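Long-range contacts in PCP domain (Thermobifida fusca, PDB 7KW3), which probably serves as a peptidyl carrier domain of a non-ribosomal peptide synthetase, holding amino acid or peptide intermediates on a phosphopantetheine arm: residues A15-V20 against A30-L35; W54-R59 against A72-V77; V2-T7 against L23-A28. One frame throughout, in Å; residues are numbered along the deposited sequence.

Contact 1 of 3, residues A15-V20 against A30-L35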
loop_
_atom_site.group_PDB
_atom_site.type_symbol
_atom_site.label_atom_id
_atom_site.label_comp_id
_atom_site.label_asym_id
_atom_site.label_seq_id
_atom_site.Cartn_x
_atom_site.Cartn_y
_atom_site.Cartn_z
ATOM N N ALA A 15 -4.736 2.788 -4.127
ATOM C CA ALA A 15 -5.123 4.184 -4.008
ATOM C C ALA A 15 -4.215 4.914 -3.029
ATOM O O ALA A 15 -3.802 6.051 -3.285
ATOM C CB ALA A 15 -6.591 4.285 -3.584
ATOM N N VAL A 16 -3.869 4.258 -1.916
ATOM C CA VAL A 16 -3.039 4.899 -0.901
ATOM C C VAL A 16 -1.600 5.057 -1.393
ATOM O O VAL A 16 -0.966 6.089 -1.145
ATOM C CB VAL A 16 -3.124 4.116 0.424
ATOM C CG1 VAL A 16 -2.084 4.624 1.416
ATOM C CG2 VAL A 16 -4.511 4.258 1.027
ATOM N N TYR A 17 -1.063 4.049 -2.099
ATOM C CA TYR A 17 0.246 4.203 -2.741
ATOM C C TYR A 17 0.269 5.426 -3.643
ATOM O O TYR A 17 1.205 6.231 -3.597
ATOM C CB TYR A 17 0.597 2.986 -3.591
ATOM C CG TYR A 17 1.287 1.827 -2.924
ATOM C CD1 TYR A 17 0.885 1.365 -1.677
ATOM C CD2 TYR A 17 2.303 1.144 -3.585
ATOM C CE1 TYR A 17 1.500 0.271 -1.092
ATOM C CE2 TYR A 17 2.923 0.050 -3.011
ATOM C CZ TYR A 17 2.516 -0.387 -1.768
ATOM O OH TYR A 17 3.123 -1.486 -1.205
ATOM N N ALA A 18 -0.741 5.556 -4.504
ATOM C CA ALA A 18 -0.773 6.673 -5.438
ATOM C C ALA A 18 -0.840 7.997 -4.693
ATOM O O ALA A 18 -0.138 8.951 -5.044
ATOM C CB ALA A 18 -1.958 6.524 -6.394
ATOM N N GLU A 19 -1.653 8.060 -3.638
ATOM C CA GLU A 19 -1.780 9.302 -2.888
ATOM C C GLU A 19 -0.487 9.634 -2.150
ATOM O O GLU A 19 -0.045 10.788 -2.148
ATOM C CB GLU A 19 -2.950 9.197 -1.909
ATOM C CG GLU A 19 -3.087 10.398 -0.976
ATOM C CD GLU A 19 -3.763 10.033 0.348
ATOM O OE1 GLU A 19 -3.583 10.784 1.332
ATOM O OE2 GLU A 19 -4.466 8.992 0.410
ATOM N N VAL A 20 0.141 8.632 -1.533
ATOM C CA VAL A 20 1.335 8.876 -0.727
ATOM C C VAL A 20 2.526 9.199 -1.617
ATOM O O VAL A 20 3.330 10.081 -1.300
ATOM C CB VAL A 20 1.619 7.661 0.181
ATOM C CG1 VAL A 20 3.052 7.654 0.652
ATOM C CG2 VAL A 20 0.684 7.665 1.371
ATOM N N ALA A 30 2.724 -2.920 -8.117
ATOM C CA ALA A 30 3.698 -1.869 -7.871
ATOM C C ALA A 30 4.509 -2.132 -6.607
ATOM O O ALA A 30 3.979 -2.592 -5.588
ATOM C CB ALA A 30 2.999 -0.522 -7.755
ATOM N N ASP A 31 5.803 -1.826 -6.692
ATOM C CA ASP A 31 6.740 -1.944 -5.583
ATOM C C ASP A 31 6.892 -0.569 -4.950
ATOM O O ASP A 31 7.322 0.378 -5.622
ATOM C CB ASP A 31 8.094 -2.465 -6.072
ATOM C CG ASP A 31 9.087 -2.705 -4.934
ATOM O OD1 ASP A 31 9.392 -1.756 -4.178
ATOM O OD2 ASP A 31 9.569 -3.854 -4.806
ATOM N N PHE A 32 6.569 -0.470 -3.657
ATOM C CA PHE A 32 6.535 0.832 -2.991
ATOM C C PHE A 32 7.893 1.532 -3.049
ATOM O O PHE A 32 7.966 2.737 -3.325
ATOM C CB PHE A 32 6.067 0.659 -1.546
ATOM C CG PHE A 32 5.794 1.949 -0.829
ATOM C CD1 PHE A 32 4.702 2.737 -1.173
ATOM C CD2 PHE A 32 6.612 2.366 0.215
ATOM C CE1 PHE A 32 4.437 3.926 -0.500
ATOM C CE2 PHE A 32 6.347 3.553 0.899
ATOM C CZ PHE A 32 5.259 4.335 0.537
ATOM N N PHE A 33 8.981 0.792 -2.835
ATOM C CA PHE A 33 10.293 1.432 -2.839
ATOM C C PHE A 33 10.836 1.635 -4.247
ATOM O O PHE A 33 11.590 2.588 -4.480
ATOM C CB PHE A 33 11.258 0.629 -1.962
ATOM C CG PHE A 33 10.815 0.580 -0.536
ATOM C CD1 PHE A 33 11.040 1.668 0.311
ATOM C CD2 PHE A 33 10.079 -0.498 -0.070
ATOM C CE1 PHE A 33 10.584 1.652 1.618
ATOM C CE2 PHE A 33 9.618 -0.526 1.239
ATOM C CZ PHE A 33 9.871 0.556 2.086
ATOM N N ALA A 34 10.448 0.796 -5.204
ATOM C CA ALA A 34 10.830 1.071 -6.584
ATOM C C ALA A 34 10.203 2.365 -7.089
ATOM O O ALA A 34 10.752 3.004 -7.992
ATOM C CB ALA A 34 10.437 -0.101 -7.484
ATOM N N LEU A 35 9.060 2.759 -6.528
ATOM C CA LEU A 35 8.337 3.958 -6.932
ATOM C C LEU A 35 8.719 5.183 -6.116
ATOM O O LEU A 35 8.063 6.224 -6.234
ATOM C CB LEU A 35 6.831 3.719 -6.821
ATOM C CG LEU A 35 6.311 2.730 -7.848
ATOM C CD1 LEU A 35 4.822 2.579 -7.688
ATOM C CD2 LEU A 35 6.665 3.245 -9.232
#
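Y17 and F32 form a T-shaped (edge-to-face) aromatic pair, the ring centroids 4.9 Å apart and the planes turned 66° against each other. F32 supplies the edge: its CD1 sits over the centre of the tyrosine face, 3.6 Å above the plane. With CG anti to the backbone N (chi1 -171°), the phenylalanine reaches back from its loop toward the helix.

Apolar contacts extend this pairing along the length of F32, from CB to CZ. Close to the backbone, F32 CB lies 3.5 Å from Y17 CE2. At the far end, V20 CG1 approaches F32 CZ at 4.0 Å, near the plane of the ring, one helical turn on from the tyrosine. A further aromatic contact lies inside the loop, where F32 CD2 stands over the centre of the F33 ring, so the two ortho carbons of F32, CD1 and CD2, each lie over an aromatic ring.

The polar interactions hold the partners rather than join them. Y17 OH is hydrogen-bonded to the carbonyl O of P65, which limits how the face offered to F32 can shift. D31 folds back on its own loop: its OD1 accepts a bond from A34 N at 2.9 Å (160°), from above the carboxylate plane. That bond, from three residues on, makes this an Asx motif; F33 N adds a weak one.

Helix 39-51 adds T42 beside F32. This buried edge-to-face pair joins the first helix of a carrier-protein helical bundle to the loop leading to helix 39-51, near whose start carrier proteins of this family bear the serine that takes phosphopantetheine.

Contact 2 of 3, residues W54-R59 against A72-V77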
loop_
_atom_site.group_PDB
_atom_site.type_symbol
_atom_site.label_atom_id
_atom_site.label_comp_id
_atom_site.label_asym_id
_atom_site.label_seq_id
_atom_site.Cartn_x
_atom_site.Cartn_y
_atom_site.Cartn_z
ATOM N N TRP A 54 -7.528 -0.757 6.447
ATOM C CA TRP A 54 -6.587 -1.870 6.423
ATOM C C TRP A 54 -5.406 -1.602 7.349
ATOM O O TRP A 54 -4.743 -0.561 7.262
ATOM C CB TRP A 54 -6.147 -2.164 4.975
ATOM C CG TRP A 54 -7.356 -2.590 4.196
ATOM C CD1 TRP A 54 -8.167 -1.790 3.427
ATOM C CD2 TRP A 54 -7.964 -3.890 4.198
ATOM N NE1 TRP A 54 -9.212 -2.525 2.922
ATOM C CE2 TRP A 54 -9.116 -3.814 3.378
ATOM C CE3 TRP A 54 -7.634 -5.116 4.794
ATOM C CZ2 TRP A 54 -9.951 -4.914 3.149
ATOM C CZ3 TRP A 54 -8.464 -6.216 4.565
ATOM C CH2 TRP A 54 -9.614 -6.104 3.748
ATOM N N GLU A 55 -5.162 -2.553 8.241
ATOM C CA GLU A 55 -4.137 -2.457 9.268
ATOM C C GLU A 55 -2.862 -3.118 8.765
ATOM O O GLU A 55 -2.855 -4.322 8.496
ATOM C CB GLU A 55 -4.605 -3.140 10.549
ATOM C CG GLU A 55 -4.825 -2.204 11.690
ATOM C CD GLU A 55 -4.871 -2.920 13.017
ATOM O OE1 GLU A 55 -3.990 -2.657 13.860
ATOM O OE2 GLU A 55 -5.789 -3.744 13.217
ATOM N N ILE A 56 -1.792 -2.334 8.646
ATOM C CA ILE A 56 -0.469 -2.852 8.328
ATOM C C ILE A 56 0.545 -2.179 9.239
ATOM O O ILE A 56 0.261 -1.170 9.889
ATOM C CB ILE A 56 -0.072 -2.622 6.857
ATOM C CG1 ILE A 56 -0.273 -1.155 6.488
ATOM C CG2 ILE A 56 -0.857 -3.553 5.943
ATOM C CD1 ILE A 56 0.237 -0.783 5.112
ATOM N N SER A 57 1.743 -2.754 9.276
ATOM C CA SER A 57 2.884 -2.160 9.957
ATOM C C SER A 57 3.942 -1.706 8.957
ATOM O O SER A 57 3.990 -2.156 7.805
ATOM C CB SER A 57 3.518 -3.148 10.933
ATOM O OG SER A 57 4.231 -4.143 10.210
ATOM N N ALA A 58 4.820 -0.820 9.435
ATOM C CA ALA A 58 5.997 -0.450 8.659
ATOM C C ALA A 58 6.815 -1.680 8.287
ATOM O O ALA A 58 7.319 -1.775 7.165
ATOM C CB ALA A 58 6.858 0.548 9.444
ATOM N N ARG A 59 6.972 -2.627 9.223
ATOM C CA ARG A 59 7.699 -3.857 8.918
ATOM C C ARG A 59 7.038 -4.628 7.777
ATOM O O ARG A 59 7.730 -5.226 6.945
ATOM C CB ARG A 59 7.825 -4.736 10.168
ATOM C CG ARG A 59 9.061 -4.404 10.982
ATOM C CD ARG A 59 9.314 -5.355 12.128
ATOM N NE ARG A 59 10.452 -4.877 12.902
ATOM C CZ ARG A 59 10.373 -3.962 13.864
ATOM N NH1 ARG A 59 9.198 -3.434 14.188
ATOM N NH2 ARG A 59 11.470 -3.583 14.512
ATOM N N ALA A 72 -2.052 -9.050 1.202
ATOM C CA ALA A 72 -2.250 -10.394 1.731
ATOM C C ALA A 72 -1.933 -10.491 3.226
ATOM O O ALA A 72 -2.481 -11.368 3.906
ATOM C CB ALA A 72 -1.407 -11.401 0.943
ATOM N N VAL A 73 -1.046 -9.637 3.758
ATOM C CA VAL A 73 -0.787 -9.647 5.203
ATOM C C VAL A 73 -1.601 -8.617 5.977
ATOM O O VAL A 73 -1.606 -8.666 7.219
ATOM C CB VAL A 73 0.706 -9.446 5.545
ATOM C CG1 VAL A 73 1.537 -10.600 5.007
ATOM C CG2 VAL A 73 1.205 -8.114 5.028
ATOM N N ALA A 74 -2.281 -7.695 5.300
ATOM C CA ALA A 74 -3.098 -6.717 5.999
ATOM C C ALA A 74 -4.229 -7.401 6.761
ATOM O O ALA A 74 -4.658 -8.512 6.437
ATOM C CB ALA A 74 -3.681 -5.697 5.019
ATOM N N GLN A 75 -4.692 -6.730 7.806
ATOM C CA GLN A 75 -5.920 -7.140 8.443
ATOM C C GLN A 75 -6.965 -6.050 8.259
ATOM O O GLN A 75 -6.625 -4.863 8.237
ATOM C CB GLN A 75 -5.737 -7.419 9.951
ATOM C CG GLN A 75 -4.797 -8.541 10.271
ATOM C CD GLN A 75 -5.357 -9.907 9.917
ATOM O OE1 GLN A 75 -6.456 -10.019 9.391
ATOM N NE2 GLN A 75 -4.593 -10.953 10.208
ATOM N N PRO A 76 -8.226 -6.413 8.074
ATOM C CA PRO A 76 -9.279 -5.392 8.088
ATOM C C PRO A 76 -9.278 -4.689 9.433
ATOM O O PRO A 76 -9.028 -5.307 10.472
ATOM C CB PRO A 76 -10.569 -6.196 7.873
ATOM C CG PRO A 76 -10.205 -7.617 8.236
ATOM C CD PRO A 76 -8.749 -7.775 7.907
ATOM N N VAL A 77 -9.529 -3.381 9.403
ATOM C CA VAL A 77 -9.635 -2.631 10.646
ATOM C C VAL A 77 -10.851 -3.113 11.419
ATOM O O VAL A 77 -11.952 -3.223 10.867
ATOM C CB VAL A 77 -9.712 -1.124 10.365
ATOM C CG1 VAL A 77 -10.230 -0.396 11.585
ATOM C CG2 VAL A 77 -8.341 -0.598 9.989
HETATM O O HOH W 1 -7.687 -5.421 12.881
HETATM O O HOH W 2 -1.711 -6.845 9.743
#
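W54 meets P76, its partner in an antiparallel non-hydrogen-bonded pair, obliquely through the six-membered part of its indole. CZ3 of W54 comes to 3.7 Å from CD of P76, while CE3 of the same indole lies 4.0 Å from A74 CB. The backbone N of W54 is also met by V77 CG2.

E55 follows, in the hydrogen-bonded pair. Its N donates to Q75 O at 2.7 Å, almost straight at 176°, and Q75 N returns a bond to E55 O at 3.1 Å. E55 O accepts a second bond, from a water that also donates to V73 O. The carboxylate is used at both oxygens: OE2 of E55 receives a water at 2.6 Å, which also donates to P76 O, and OE1 forms a salt bridge with R50.

At I56, CG2 touches A74 CB at 3.7 Å, while CG1, between backbone N and carbonyl carbon (chi1 51°), takes the remaining chain away from 72-77.

This two-stranded ribbon joins the end of helix 39-51 to that of helix 67-73: W54 rests on A9 and A12 of helix 8-21, and I56 on A49 of helix 39-51 and V61 of helix 58-63.

Contact 3 of 3, residues V2-T7 against L23-A28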
loop_
_atom_site.group_PDB
_atom_site.type_symbol
_atom_site.label_atom_id
_atom_site.label_comp_id
_atom_site.label_asym_id
_atom_site.label_seq_id
_atom_site.Cartn_x
_atom_site.Cartn_y
_atom_site.Cartn_z
ATOM N N VAL A 2 -1.338 -1.410 -16.956
ATOM C CA VAL A 2 -1.274 -1.345 -15.498
ATOM C C VAL A 2 -2.313 -2.288 -14.882
ATOM O O VAL A 2 -3.456 -2.340 -15.342
ATOM C CB VAL A 2 -1.446 0.109 -15.009
ATOM C CG1 VAL A 2 -1.791 0.168 -13.516
ATOM C CG2 VAL A 2 -0.173 0.896 -15.296
ATOM N N ARG A 3 -1.901 -3.030 -13.844
ATOM C CA ARG A 3 -2.672 -4.164 -13.334
ATOM C C ARG A 3 -3.707 -3.715 -12.304
ATOM O O ARG A 3 -3.356 -3.198 -11.237
ATOM C CB ARG A 3 -1.746 -5.212 -12.717
ATOM C CG ARG A 3 -2.481 -6.238 -11.853
ATOM C CD ARG A 3 -1.546 -7.296 -11.304
ATOM N NE ARG A 3 -0.761 -7.885 -12.379
ATOM C CZ ARG A 3 0.276 -8.693 -12.189
ATOM N NH1 ARG A 3 0.940 -9.179 -13.237
ATOM N NH2 ARG A 3 0.644 -9.014 -10.951
ATOM N N GLU A 4 -4.980 -3.947 -12.617
ATOM C CA GLU A 4 -6.068 -3.591 -11.725
ATOM C C GLU A 4 -6.024 -4.419 -10.443
ATOM O O GLU A 4 -5.676 -5.601 -10.465
ATOM C CB GLU A 4 -7.413 -3.807 -12.414
ATOM C CG GLU A 4 -7.762 -2.730 -13.441
ATOM C CD GLU A 4 -7.671 -1.311 -12.869
ATOM O OE1 GLU A 4 -6.946 -0.472 -13.450
ATOM O OE2 GLU A 4 -8.320 -1.038 -11.839
ATOM N N PRO A 5 -6.394 -3.825 -9.317
ATOM C CA PRO A 5 -6.516 -4.608 -8.083
ATOM C C PRO A 5 -7.601 -5.663 -8.220
ATOM O O PRO A 5 -8.594 -5.487 -8.936
ATOM C CB PRO A 5 -6.890 -3.558 -7.037
ATOM C CG PRO A 5 -7.627 -2.526 -7.824
ATOM C CD PRO A 5 -6.981 -2.482 -9.187
ATOM N N ALA A 6 -7.395 -6.787 -7.543
ATOM C CA ALA A 6 -8.345 -7.886 -7.630
ATOM C C ALA A 6 -9.083 -8.132 -6.326
ATOM O O ALA A 6 -9.991 -8.965 -6.297
ATOM C CB ALA A 6 -7.640 -9.174 -8.081
ATOM N N THR A 7 -8.714 -7.441 -5.253
ATOM C CA THR A 7 -9.417 -7.525 -3.982
ATOM C C THR A 7 -9.587 -6.118 -3.437
ATOM O O THR A 7 -8.901 -5.180 -3.858
ATOM C CB THR A 7 -8.673 -8.388 -2.936
ATOM O OG1 THR A 7 -7.438 -7.754 -2.561
ATOM C CG2 THR A 7 -8.385 -9.767 -3.479
ATOM N N LEU A 23 1.455 9.953 -7.174
ATOM C CA LEU A 23 1.197 9.447 -8.511
ATOM C C LEU A 23 -0.300 9.476 -8.798
ATOM O O LEU A 23 -1.129 9.578 -7.888
ATOM C CB LEU A 23 1.754 8.028 -8.660
ATOM C CG LEU A 23 3.269 7.934 -8.450
ATOM C CD1 LEU A 23 3.749 6.493 -8.334
ATOM C CD2 LEU A 23 4.012 8.657 -9.583
ATOM N N ASP A 24 -0.638 9.414 -10.092
ATOM C CA ASP A 24 -2.040 9.402 -10.502
ATOM C C ASP A 24 -2.706 8.080 -10.147
ATOM O O ASP A 24 -3.784 8.046 -9.542
ATOM C CB ASP A 24 -2.148 9.653 -12.005
ATOM C CG ASP A 24 -1.620 11.014 -12.402
ATOM O OD1 ASP A 24 -1.350 11.826 -11.487
ATOM O OD2 ASP A 24 -1.464 11.267 -13.619
ATOM N N LYS A 25 -2.078 6.981 -10.538
ATOM C CA LYS A 25 -2.624 5.660 -10.313
ATOM C C LYS A 25 -1.451 4.702 -10.271
ATOM O O LYS A 25 -0.396 4.962 -10.858
ATOM C CB LYS A 25 -3.628 5.281 -11.410
ATOM C CG LYS A 25 -4.442 4.024 -11.166
ATOM C CD LYS A 25 -5.494 3.865 -12.266
ATOM C CE LYS A 25 -6.155 2.502 -12.227
ATOM N NZ LYS A 25 -7.361 2.490 -13.100
ATOM N N VAL A 26 -1.648 3.598 -9.571
ATOM C CA VAL A 26 -0.594 2.640 -9.277
ATOM C C VAL A 26 -1.182 1.239 -9.441
ATOM O O VAL A 26 -2.339 0.994 -9.078
ATOM C CB VAL A 26 -0.045 2.902 -7.856
ATOM C CG1 VAL A 26 0.453 1.649 -7.204
ATOM C CG2 VAL A 26 1.032 3.966 -7.902
ATOM N N GLY A 27 -0.397 0.325 -10.030
ATOM C CA GLY A 27 -0.886 -1.016 -10.276
ATOM C C GLY A 27 -0.793 -1.921 -9.058
ATOM O O GLY A 27 -0.055 -1.680 -8.101
ATOM N N ALA A 28 -1.562 -3.006 -9.099
ATOM C CA ALA A 28 -1.513 -3.952 -7.993
ATOM C C ALA A 28 -0.170 -4.666 -7.874
ATOM O O ALA A 28 0.079 -5.306 -6.851
ATOM C CB ALA A 28 -2.635 -4.977 -8.135
#
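The carboxylate of E4 is met by K25 NZ on the syn side of OE1, 19° out of its plane and 3.0 Å from that oxygen, in a salt bridge. CE of the same lysine follows at 3.3 Å from E4 OE1. The two chains cross at about a right angle: K25 runs fully extended, whereas E4 starts out from the far side of its backbone and folds at chi2 (-53°) to bring the carboxylate round to the amine. A second flat group in the contact is the R3 peptide, whose carbonyl O is taken by A28 N at 2.8 Å and 171°, the donor tilted a little out of the carbonyl plane.

Close backbone approach accompanies this bond. V2 CG1, the branch anti to the backbone N, rests 3.6 Å from G27 CA, which bears no side chain to hold the valine off. Next along, the A28 methyl packs against the N-terminal segment, its CB 3.9 Å from R3 CG and equally far from P5 CA. The aliphatic base of the arginine thus lies against the A28 methyl, while the R3 side chain also touches D29 and passes about 4 Å from a bound sulfate, probably picked up from the crystallisation liquor.

The N-terminal segment thus crosses the loop at a steep angle before it enters helix 8-21, where T7 is the N-cap, its OG1 bonded to E10 N. P5 packs on E10 and A11 of that helix and A28 on E10, while V26 turns inward to Y17. A backbone bond between A28 and A68 also ties the loop to helix 67-73.

Contact 1 is the buried one, and its chemistry is accordingly aromatic and aliphatic across the interface; contact 3 is partly buried, mixing one main-chain bond with an exposed salt bridge; contact 2 lies at the surface and relies on strand pairing, with waters and charge at its margin. Contacts 1 and 3 share the loop after helix 8-21, contact 1 using the helix itself and contact 3 the segment before it; they alternate along the chain and touch: A18 O and L23 N probably hydrogen-bond, and Y17 packs against V26. Contact 2 closes later, on the opposite side of the chain's centre, touching neither of the others but reaching helix 8-21 through W54.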